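Local atomic coordinates of UDP-glucose 4-epimerase (Brucella ovis, PDB entry 4WOK), a protein that probably interconverts UDP-glucose and UDP-galactose by inverting the sugar at C4, with a bound NAD as the redox cofactor. Residues Val174-Phe179 and Arg241-Ala246; Thr228-Tyr233 and Pro296-Ala301; Ile276-Gly281 and Asp318-Ile323. The protein carries 2 engineered substitutions. One frame throughout, in Å; residues are numbered along the deposited sequence.

Contact 1: residues Val174-Phe179 and Arg241-Ala246; sequences VALRYF and RAHVLA. With NAD (nicotinamide-adenine-dinucleotide), chain B.
From Val174 facing Ala246 to Leu176 facing His243, the strand 174-177 and the helix 241-246 run nearly antiparallel, at 164°, with 9.6 Å between their axes. Val174 lays CG1 against the methyl of Ala246, CG1 to CB 3.8 Å. Leu176 goes further: its CD1 sits squarely over the imidazole of His243, 3.5 Å from the ring centroid and 4° off the normal, a CH-pi contact made as Leu176 and His243 reach past one another from opposing sides. CG of Leu176 lies anti to the carbonyl carbon (chi1 -62°), and the extended chi2 carries CD1 over the ring. This is sheet-to-helix packing of the Rossmann fold: helix 236-251 belongs to the crossover that leads into edge strand 257-260, the neighbour of 172-177 in the parallel sheet, and Ile123 of strand 121-125 shares the same apolar layer. The imidazole is fixed at both nitrogens, ND1 by Leu239 O one turn back and NE2 by Ser125 OG. Its CE1 meets Tyr178 CE1 at 4.0 Å, near the plane of the imidazole, with the side chains roughly perpendicular. Ser125 OG also bonds Tyr178 OH, which lies 3.1 Å from NAD O4D. On the side of the phenol away from His243, Tyr178 CE2 comes within 3.4 Å of C5N of the nicotinamide, and Phe179 O is 3.2 Å from NAD C4N.

Contact 2: residues Thr228-Tyr233 and Pro296-Ala301; sequences TCIRDY and PPALYA
Cys229 meets Pro297 first, its CA lying 3.5 Å from Pro297 O in a bent CA-H...O contact and its CB near the same atom. The next residue makes the real join. Ile230 N donates to Pro297 O (2.7 Å, 167° at the hydrogen), and Ile230 O receives Leu299 N at 3.0 Å, so Ile230 is bridged to Ala298 between them; CB of one packs on CB of the other at 3.9 Å. Ile230 O is gripped a second time, by Arg231 NH1 from the opposite face of its plane. Arg231 leaves its backbone heading away from the other segment, but a bend at chi2 (-74°) brings the guanidinium back. NH1 and NH2 close end-on around a single atom, Pro296 O, with NH2 to that oxygen 2.8 Å and the oxygen in the guanidinium plane. Leu299 CD1 covers one face of this group and Cys229 SG the other, a sandwich that limits its tilting; Asp295 adds a long, weak ion pair at NH2. At Asp232 the direct bond fails on angle, not closeness, and a water bridges, accepting from Asp232 N and donating to Leu299 O. The carboxylate, with CG anti to the backbone N (chi1 -164°), takes Ala301 N on OD2 at 2.7 Å from above its plane, while a second water ties OD2 to Ala301 O. Two segments running the same way and joined by one bridge form an isolated parallel beta bridge, here fastening the loop before helix 304-310 to the small mixed sheet of the smaller C-terminal lobe of this epimerase family.

Contact 3: residues Ile276-Gly281 and Asp318-Ile323; sequences IGRLTG and DLDTII
Leu279 and Ile323 carry this contact: CD1 of Leu279 touches CG2 of Ile323 at 3.6 Å and lies almost as near to its CB, the two side chains meeting at a slant. On Ile323 the branches divide the work. CG2, anti to the backbone N, turns to Leu279, whereas CG1 (chi1 -65°) takes CD1 over to Ile276, where Ile323 CD1 meets Ile276 CG1 at 4.1 Å with the side chains set nearly square to each other. Leu279 CD1 also brushes the backbone of the partner helix, 4.0 Å from Asp320 O. Toward solvent, Arg278 faces Asp320 with the guanidinium and carboxylate nearly coplanar, yet NH1 to OD1 is 4.1 Å, beyond a salt bridge; since Asp320 has more than one conformation, this pairing of charges is doubtful, and any attraction between them is presumably loose.

One shell out, local bonds tie the end of one helix and the start of the other. Asp318 is the N-cap of helix 319-326: its OD2 accepts from Thr321 N at 3.1 Å and from Thr321 OG1 at 2.7 Å, both from the same face of the carboxylate, so the first turn is tied down just before Ile323. At the C-terminal end of helix 269-280, Thr280 OG1 donates to Ile276 O at 2.6 Å, joining Thr280 N on the opposite face of that carbonyl, and Gly281 then leaves the helix with positive phi (75°).

The short helix axes pass 10.5 Å apart, crossing at -64°. Helix 200-209 packs against this pair, Met205 touching both Ile276 and Ile323, while Ile201 meets Ile322. His235, at the end of strand 230-235, borders Thr321 and Ile322, and the backbone of Leu279 is hydrogen-bonded to Arg335 near the C terminus.

Following the chain from the N terminus, strand 172-177 starts contact 1, which closes when helix 236-251 returns to the Rossmann sheet. Before that happens the chain has already opened contact 2 at 228-233, so the two cross; contact 2 closes only at 296-301. Contact 3 opens at 276-281, within that second loop, and closes beyond it at 318-323, crossing contact 2 in turn, whereas contacts 1 and 3 stand in series. Contact 2 is thus the middle link: Phe179 of contact 1 packs on Asp232 and Tyr300, and Tyr233 O lies against Ile322 of contact 3. Together they join the NAD-binding sheet, the small mixed sheet and the C-terminal helices.

Contact 1: residues Val174-Phe179 and Arg241-Ala246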
loop_
_atom_site.group_PDB
_atom_site.type_symbol
_atom_site.label_atom_id
_atom_site.label_comp_id
_atom_site.label_asym_id
_atom_site.label_seq_id
_atom_site.Cartn_x
_atom_site.Cartn_y
_atom_site.Cartn_z
ATOM N N VAL A 174 -8.353 -12.198 -0.133
ATOM C CA VAL A 174 -7.822 -11.597 -1.340
ATOM C C VAL A 174 -6.540 -10.917 -0.922
ATOM O O VAL A 174 -6.552 -10.098 0.001
ATOM C CB VAL A 174 -8.771 -10.565 -1.967
ATOM C CG1 VAL A 174 -8.107 -9.858 -3.158
ATOM C CG2 VAL A 174 -10.083 -11.221 -2.393
ATOM N N ALA A 175 -5.442 -11.269 -1.576
ATOM C CA ALA A 175 -4.174 -10.598 -1.337
ATOM C C ALA A 175 -3.969 -9.616 -2.474
ATOM O O ALA A 175 -4.126 -9.973 -3.639
ATOM C CB ALA A 175 -3.022 -11.601 -1.252
ATOM N N LEU A 176 -3.638 -8.373 -2.135
ATOM C CA LEU A 176 -3.482 -7.334 -3.145
ATOM C C LEU A 176 -2.040 -6.846 -3.176
ATOM O O LEU A 176 -1.528 -6.331 -2.180
ATOM C CB LEU A 176 -4.442 -6.174 -2.875
ATOM C CG LEU A 176 -5.936 -6.520 -2.911
ATOM C CD1 LEU A 176 -6.772 -5.328 -2.453
ATOM C CD2 LEU A 176 -6.386 -6.984 -4.304
ATOM N N ARG A 177 -1.398 -7.016 -4.330
ATOM C CA ARG A 177 0.011 -6.692 -4.499
ATOM C C ARG A 177 0.175 -5.415 -5.325
ATOM O O ARG A 177 -0.426 -5.274 -6.390
ATOM C CB ARG A 177 0.758 -7.851 -5.183
ATOM C CG ARG A 177 0.608 -9.210 -4.508
ATOM C CD ARG A 177 1.275 -10.309 -5.341
ATOM N NE ARG A 177 1.125 -11.638 -4.752
ATOM C CZ ARG A 177 1.044 -12.762 -5.468
ATOM N NH1 ARG A 177 1.097 -12.713 -6.794
ATOM N NH2 ARG A 177 0.915 -13.933 -4.863
ATOM N N TYR A 178 0.985 -4.484 -4.833
ATOM C CA TYR A 178 1.272 -3.272 -5.595
ATOM C C TYR A 178 2.619 -2.724 -5.169
ATOM O O TYR A 178 3.177 -3.156 -4.152
ATOM C CB TYR A 178 0.167 -2.226 -5.406
ATOM C CG TYR A 178 -0.212 -1.978 -3.953
ATOM C CD1 TYR A 178 -1.107 -2.819 -3.287
ATOM C CD2 TYR A 178 0.308 -0.893 -3.264
ATOM C CE1 TYR A 178 -1.449 -2.593 -1.970
ATOM C CE2 TYR A 178 -0.036 -0.647 -1.953
ATOM C CZ TYR A 178 -0.910 -1.503 -1.307
ATOM O OH TYR A 178 -1.246 -1.263 0.008
ATOM N N PHE A 179 3.146 -1.780 -5.947
ATOM C CA PHE A 179 4.477 -1.241 -5.675
ATOM C C PHE A 179 4.476 0.018 -4.801
ATOM O O PHE A 179 4.897 -0.027 -3.641
ATOM C CB PHE A 179 5.202 -0.942 -6.995
ATOM C CG PHE A 179 5.918 -2.133 -7.580
ATOM C CD1 PHE A 179 7.043 -2.660 -6.951
ATOM C CD2 PHE A 179 5.469 -2.727 -8.751
ATOM C CE1 PHE A 179 7.711 -3.753 -7.485
ATOM C CE2 PHE A 179 6.130 -3.815 -9.294
ATOM C CZ PHE A 179 7.256 -4.330 -8.658
ATOM N N ARG A 241 -10.287 1.926 -3.683
ATOM C CA ARG A 241 -11.300 1.304 -4.540
ATOM C C ARG A 241 -11.107 -0.215 -4.658
ATOM O O ARG A 241 -12.060 -0.983 -4.495
ATOM C CB ARG A 241 -11.286 1.949 -5.933
ATOM C CG ARG A 241 -11.667 3.434 -5.941
ATOM C CD ARG A 241 -11.667 4.027 -7.374
ATOM N NE ARG A 241 -12.374 3.151 -8.309
ATOM C CZ ARG A 241 -11.793 2.511 -9.320
ATOM N NH1 ARG A 241 -10.499 2.675 -9.558
ATOM N NH2 ARG A 241 -12.512 1.720 -10.104
ATOM N N ALA A 242 -9.878 -0.648 -4.925
ATOM C CA ALA A 242 -9.609 -2.071 -5.118
ATOM C C ALA A 242 -9.829 -2.891 -3.843
ATOM O O ALA A 242 -10.310 -4.026 -3.898
ATOM C CB ALA A 242 -8.205 -2.269 -5.610
ATOM N N HIS A 243 -9.456 -2.334 -2.698
ATOM C CA HIS A 243 -9.619 -3.065 -1.445
ATOM C C HIS A 243 -11.096 -3.236 -1.137
ATOM O O HIS A 243 -11.510 -4.267 -0.597
ATOM C CB HIS A 243 -8.907 -2.354 -0.297
ATOM C CG HIS A 243 -7.419 -2.522 -0.309
ATOM N ND1 HIS A 243 -6.614 -1.965 -1.281
ATOM C CD2 HIS A 243 -6.588 -3.182 0.535
ATOM C CE1 HIS A 243 -5.350 -2.273 -1.032
ATOM N NE2 HIS A 243 -5.305 -3.009 0.065
ATOM N N VAL A 244 -11.911 -2.242 -1.496
ATOM C CA VAL A 244 -13.346 -2.388 -1.264
ATOM C C VAL A 244 -13.953 -3.338 -2.309
ATOM O O VAL A 244 -14.838 -4.144 -1.985
ATOM C CB VAL A 244 -14.082 -1.022 -1.265
ATOM C CG1 VAL A 244 -15.578 -1.216 -1.110
ATOM C CG2 VAL A 244 -13.550 -0.142 -0.138
ATOM N N LEU A 245 -13.476 -3.277 -3.552
ATOM C CA LEU A 245 -13.940 -4.255 -4.539
ATOM C C LEU A 245 -13.623 -5.677 -4.055
ATOM O O LEU A 245 -14.405 -6.599 -4.249
ATOM C CB LEU A 245 -13.308 -4.011 -5.904
ATOM C CG LEU A 245 -13.855 -2.858 -6.742
ATOM C CD1 LEU A 245 -12.935 -2.623 -7.925
ATOM C CD2 LEU A 245 -15.287 -3.139 -7.229
ATOM N N ALA A 246 -12.474 -5.841 -3.408
ATOM C CA ALA A 246 -12.079 -7.148 -2.883
ATOM C C ALA A 246 -13.059 -7.611 -1.797
ATOM O O ALA A 246 -13.404 -8.794 -1.713
ATOM C CB ALA A 246 -10.639 -7.090 -2.345
HETATM P PA NAD B . 1.166 3.571 7.152
HETATM O O1A NAD B . 2.289 3.281 8.130
HETATM O O2A NAD B . 0.625 4.943 6.875
HETATM O O5B NAD B . -0.196 2.726 7.811
HETATM C C5B NAD B . 0.217 1.657 8.634
HETATM C C4B NAD B . -0.836 1.621 9.773
HETATM O O4B NAD B . -0.714 0.406 10.525
HETATM C C3B NAD B . -0.442 2.799 10.672
HETATM O O3B NAD B . -1.615 3.514 10.967
HETATM C C2B NAD B . 0.139 2.088 11.920
HETATM O O2B NAD B . -0.099 2.820 13.056
HETATM C C1B NAD B . -0.699 0.758 11.922
HETATM N N9A NAD B . 0.027 -0.358 12.559
HETATM C C8A NAD B . 1.342 -0.813 12.321
HETATM N N7A NAD B . 1.659 -1.879 13.063
HETATM C C5A NAD B . 0.504 -2.123 13.818
HETATM C C6A NAD B . 0.207 -3.100 14.793
HETATM N N6A NAD B . 1.152 -4.032 15.155
HETATM N N1A NAD B . -1.015 -3.118 15.374
HETATM C C2A NAD B . -1.920 -2.161 14.988
HETATM N N3A NAD B . -1.770 -1.157 14.076
HETATM C C4A NAD B . -0.525 -1.189 13.508
HETATM O O3 NAD B . 1.684 2.685 5.915
HETATM P PN NAD B . 0.770 2.681 4.582
HETATM O O1N NAD B . -0.652 3.159 4.661
HETATM O O2N NAD B . 1.737 3.007 3.498
HETATM O O5D NAD B . 0.641 1.036 4.068
HETATM C C5D NAD B . -0.012 0.265 4.950
HETATM C C4D NAD B . -0.137 -1.103 4.278
HETATM O O4D NAD B . 0.104 -0.947 2.820
HETATM C C3D NAD B . 0.988 -2.027 4.787
HETATM O O3D NAD B . 0.460 -3.314 4.756
HETATM C C2D NAD B . 2.046 -1.844 3.692
HETATM O O2D NAD B . 2.888 -2.914 3.524
HETATM C C1D NAD B . 1.085 -1.871 2.480
HETATM N N1N NAD B . 1.855 -1.354 1.239
HETATM C C2N NAD B . 2.123 0.011 1.174
HETATM C C3N NAD B . 2.828 0.503 0.044
HETATM C C7N NAD B . 3.126 1.976 -0.038
HETATM O O7N NAD B . 3.707 2.440 -1.024
HETATM N N7N NAD B . 2.736 2.789 1.009
HETATM C C4N NAD B . 3.236 -0.388 -0.951
HETATM C C5N NAD B . 2.954 -1.750 -0.851
HETATM C C6N NAD B . 2.255 -2.234 0.265
#

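Contact 2: residues Thr228-Tyr233 and Pro296-Ala301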
loop_
_atom_site.group_PDB
_atom_site.type_symbol
_atom_site.label_atom_id
_atom_site.label_comp_id
_atom_site.label_asym_id
_atom_site.label_seq_id
_atom_site.Cartn_x
_atom_site.Cartn_y
_atom_site.Cartn_z
ATOM N N THR A 228 16.943 7.528 -16.273
ATOM C CA THR A 228 16.628 7.360 -14.854
ATOM C C THR A 228 15.701 6.156 -14.682
ATOM O O THR A 228 15.019 5.748 -15.624
ATOM C CB THR A 228 15.980 8.626 -14.226
ATOM O OG1 THR A 228 14.634 8.794 -14.695
ATOM C CG2 THR A 228 16.800 9.871 -14.543
ATOM N N CYS A 229 15.673 5.578 -13.485
ATOM C CA CYS A 229 14.987 4.299 -13.340
ATOM C C CYS A 229 13.473 4.460 -13.302
ATOM O O CYS A 229 12.934 5.500 -12.910
ATOM C CB CYS A 229 15.467 3.551 -12.097
ATOM S SG CYS A 229 14.543 3.894 -10.620
ATOM N N ILE A 230 12.800 3.399 -13.727
ATOM C CA ILE A 230 11.363 3.392 -13.895
ATOM C C ILE A 230 10.728 2.514 -12.816
ATOM O O ILE A 230 11.177 1.394 -12.572
ATOM C CB ILE A 230 10.977 2.880 -15.298
ATOM C CG1 ILE A 230 11.481 3.850 -16.373
ATOM C CG2 ILE A 230 9.479 2.678 -15.404
ATOM C CD1 ILE A 230 11.216 3.380 -17.787
ATOM N N ARG A 231 9.710 3.039 -12.150
ATOM C CA ARG A 231 9.024 2.281 -11.094
ATOM C C ARG A 231 7.520 2.450 -11.252
ATOM O O ARG A 231 7.057 3.152 -12.162
ATOM C CB ARG A 231 9.497 2.738 -9.711
ATOM C CG ARG A 231 10.994 2.523 -9.451
ATOM C CD ARG A 231 11.297 1.050 -9.216
ATOM N NE ARG A 231 12.704 0.779 -8.912
ATOM C CZ ARG A 231 13.604 0.402 -9.816
ATOM N NH1 ARG A 231 13.252 0.272 -11.087
ATOM N NH2 ARG A 231 14.859 0.162 -9.452
ATOM N N ASP A 232 6.759 1.832 -10.355
ATOM C CA ASP A 232 5.324 1.655 -10.547
ATOM C C ASP A 232 4.540 2.422 -9.497
ATOM O O ASP A 232 4.691 2.164 -8.300
ATOM C CB ASP A 232 4.987 0.169 -10.482
ATOM C CG ASP A 232 3.622 -0.151 -11.033
ATOM O OD1 ASP A 232 2.863 0.780 -11.374
ATOM O OD2 ASP A 232 3.312 -1.351 -11.126
ATOM N N TYR A 233 3.708 3.359 -9.933
ATOM C CA TYR A 233 2.973 4.197 -8.987
ATOM C C TYR A 233 1.467 4.084 -9.163
ATOM O O TYR A 233 0.955 4.169 -10.272
ATOM C CB TYR A 233 3.408 5.659 -9.127
ATOM C CG TYR A 233 4.898 5.827 -8.922
ATOM C CD1 TYR A 233 5.783 5.693 -9.986
ATOM C CD2 TYR A 233 5.422 6.079 -7.661
ATOM C CE1 TYR A 233 7.148 5.822 -9.802
ATOM C CE2 TYR A 233 6.786 6.206 -7.467
ATOM C CZ TYR A 233 7.642 6.075 -8.541
ATOM O OH TYR A 233 9.002 6.193 -8.354
ATOM N N PRO A 296 17.540 -2.676 -10.800
ATOM C CA PRO A 296 16.673 -2.818 -11.974
ATOM C C PRO A 296 16.316 -1.488 -12.603
ATOM O O PRO A 296 16.005 -0.539 -11.884
ATOM C CB PRO A 296 15.419 -3.492 -11.409
ATOM C CG PRO A 296 15.853 -4.113 -10.121
ATOM C CD PRO A 296 16.911 -3.209 -9.582
ATOM N N PRO A 297 16.351 -1.419 -13.940
ATOM C CA PRO A 297 16.003 -0.203 -14.674
ATOM C C PRO A 297 14.509 0.070 -14.625
ATOM O O PRO A 297 14.085 1.226 -14.665
ATOM C CB PRO A 297 16.448 -0.512 -16.114
ATOM C CG PRO A 297 17.261 -1.783 -16.022
ATOM C CD PRO A 297 16.736 -2.513 -14.844
ATOM N N ALA A 298 13.718 -0.991 -14.535
ATOM C CA ALA A 298 12.273 -0.845 -14.615
ATOM C C ALA A 298 11.558 -1.946 -13.855
ATOM O O ALA A 298 11.893 -3.125 -13.971
ATOM C CB ALA A 298 11.815 -0.822 -16.073
ATOM N N LEU A 299 10.578 -1.534 -13.060
ATOM C CA LEU A 299 9.707 -2.461 -12.347
ATOM C C LEU A 299 8.278 -1.939 -12.383
ATOM O O LEU A 299 8.009 -0.821 -11.946
ATOM C CB LEU A 299 10.160 -2.635 -10.896
ATOM C CG LEU A 299 11.536 -3.230 -10.603
ATOM C CD1 LEU A 299 11.845 -3.112 -9.114
ATOM C CD2 LEU A 299 11.602 -4.679 -11.054
ATOM N N TYR A 300 7.363 -2.740 -12.910
ATOM C CA TYR A 300 5.952 -2.398 -12.865
ATOM C C TYR A 300 5.116 -3.655 -13.079
ATOM O O TYR A 300 5.572 -4.631 -13.678
ATOM C CB TYR A 300 5.602 -1.315 -13.893
ATOM C CG TYR A 300 6.034 -1.620 -15.309
ATOM C CD1 TYR A 300 7.337 -1.370 -15.726
ATOM C CD2 TYR A 300 5.136 -2.144 -16.233
ATOM C CE1 TYR A 300 7.737 -1.648 -17.020
ATOM C CE2 TYR A 300 5.529 -2.424 -17.531
ATOM C CZ TYR A 300 6.829 -2.171 -17.918
ATOM O OH TYR A 300 7.222 -2.443 -19.206
ATOM N N ALA A 301 3.890 -3.616 -12.573
ATOM C CA ALA A 301 3.048 -4.798 -12.485
ATOM C C ALA A 301 2.059 -4.916 -13.638
ATOM O O ALA A 301 1.619 -3.915 -14.199
ATOM C CB ALA A 301 2.297 -4.791 -11.162
HETATM O O HOH W 1 8.052 -0.088 -8.814
HETATM O O HOH W 2 1.252 -1.365 -12.943
#

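Contact 3: residues Ile276-Gly281 and Asp318-Ile323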
loop_
_atom_site.group_PDB
_atom_site.type_symbol
_atom_site.label_atom_id
_atom_site.label_comp_id
_atom_site.label_asym_id
_atom_site.label_seq_id
_atom_site.Cartn_x
_atom_site.Cartn_y
_atom_site.Cartn_z
ATOM N N ILE A 276 6.453 17.646 -11.291
ATOM C CA ILE A 276 6.401 18.508 -10.112
ATOM C C ILE A 276 6.753 19.965 -10.441
ATOM O O ILE A 276 6.063 20.896 -10.012
ATOM C CB ILE A 276 7.356 18.004 -9.017
ATOM C CG1 ILE A 276 6.860 16.670 -8.453
ATOM C CG2 ILE A 276 7.495 19.030 -7.903
ATOM C CD1 ILE A 276 7.842 15.998 -7.517
ATOM N N GLY A 277 7.832 20.155 -11.193
ATOM C CA GLY A 277 8.270 21.491 -11.564
ATOM C C GLY A 277 7.203 22.210 -12.371
ATOM O O GLY A 277 6.920 23.391 -12.161
ATOM N N ARG A 278 6.595 21.468 -13.285
ATOM C CA ARG A 278 5.561 21.988 -14.169
ATOM C C ARG A 278 4.279 22.381 -13.436
ATOM O O ARG A 278 3.739 23.462 -13.656
ATOM C CB ARG A 278 5.243 20.945 -15.233
ATOM C CG ARG A 278 4.286 21.395 -16.309
ATOM C CD ARG A 278 3.958 20.221 -17.214
ATOM N NE ARG A 278 5.135 19.381 -17.429
ATOM C CZ ARG A 278 5.186 18.076 -17.175
ATOM N NH1 ARG A 278 4.117 17.442 -16.702
ATOM N NH2 ARG A 278 6.307 17.403 -17.401
ATOM N N LEU A 279 3.786 21.504 -12.565
ATOM C CA LEU A 279 2.495 21.729 -11.922
ATOM C C LEU A 279 2.576 22.641 -10.703
ATOM O O LEU A 279 1.574 23.229 -10.296
ATOM C CB LEU A 279 1.878 20.391 -11.511
ATOM C CG LEU A 279 1.430 19.494 -12.665
ATOM C CD1 LEU A 279 1.179 18.067 -12.183
ATOM C CD2 LEU A 279 0.177 20.068 -13.305
ATOM N N THR A 280 3.760 22.747 -10.107
ATOM C CA THR A 280 3.900 23.527 -8.881
ATOM C C THR A 280 4.778 24.762 -9.063
ATOM O O THR A 280 4.798 25.641 -8.204
ATOM C CB THR A 280 4.480 22.682 -7.745
ATOM O OG1 THR A 280 5.881 22.502 -7.960
ATOM C CG2 THR A 280 3.802 21.330 -7.710
ATOM N N GLY A 281 5.497 24.820 -10.179
ATOM C CA GLY A 281 6.363 25.954 -10.468
ATOM C C GLY A 281 7.640 25.954 -9.649
ATOM O O GLY A 281 8.409 26.910 -9.675
ATOM N N ASP A 318 -3.134 8.492 -13.272
ATOM C CA ASP A 318 -2.309 9.237 -14.213
ATOM C C ASP A 318 -1.351 10.123 -13.406
ATOM O O ASP A 318 -1.712 10.612 -12.334
ATOM C CB ASP A 318 -3.179 10.067 -15.160
ATOM C CG ASP A 318 -4.198 10.904 -14.419
ATOM O OD1 ASP A 318 -5.192 10.334 -13.911
ATOM O OD2 ASP A 318 -3.998 12.133 -14.341
ATOM N N LEU A 319 -0.131 10.308 -13.898
ATOM C CA LEU A 319 0.887 11.047 -13.147
ATOM C C LEU A 319 0.386 12.413 -12.688
ATOM O O LEU A 319 0.593 12.813 -11.543
ATOM C CB LEU A 319 2.152 11.214 -13.989
ATOM C CG LEU A 319 3.293 11.948 -13.283
ATOM C CD1 LEU A 319 3.677 11.246 -11.983
ATOM C CD2 LEU A 319 4.490 12.069 -14.207
ATOM N N ASP A 320 -0.294 13.114 -13.588
ATOM C CA ASP A 320 -0.754 14.458 -13.275
ATOM C C ASP A 320 -1.710 14.471 -12.074
ATOM O O ASP A 320 -1.582 15.339 -11.209
ATOM C CB ASP A 320 -1.398 15.104 -14.505
ATOM C CG ASP A 320 -0.383 15.850 -15.371
ATOM O OD1 ASP A 320 0.806 15.455 -15.381
ATOM O OD2 ASP A 320 -0.770 16.833 -16.035
ATOM N N THR A 321 -2.619 13.505 -11.981
ATOM C CA THR A 321 -3.515 13.435 -10.824
ATOM C C THR A 321 -2.753 13.086 -9.545
ATOM O O THR A 321 -2.992 13.666 -8.483
ATOM C CB THR A 321 -4.633 12.402 -11.043
ATOM O OG1 THR A 321 -5.427 12.812 -12.163
ATOM C CG2 THR A 321 -5.520 12.301 -9.814
ATOM N N ILE A 322 -1.829 12.142 -9.654
ATOM C CA ILE A 322 -0.992 11.775 -8.512
ATOM C C ILE A 322 -0.258 13.008 -8.000
ATOM O O ILE A 322 -0.303 13.317 -6.810
ATOM C CB ILE A 322 0.012 10.676 -8.889
ATOM C CG1 ILE A 322 -0.721 9.347 -9.081
ATOM C CG2 ILE A 322 1.121 10.577 -7.859
ATOM C CD1 ILE A 322 0.138 8.245 -9.661
ATOM N N ILE A 323 0.380 13.743 -8.910
ATOM C CA ILE A 323 1.171 14.893 -8.487
ATOM C C ILE A 323 0.298 16.001 -7.926
ATOM O O ILE A 323 0.570 16.538 -6.857
ATOM C CB ILE A 323 2.001 15.472 -9.637
ATOM C CG1 ILE A 323 3.048 14.453 -10.095
ATOM C CG2 ILE A 323 2.658 16.762 -9.185
ATOM C CD1 ILE A 323 3.898 13.910 -8.975
#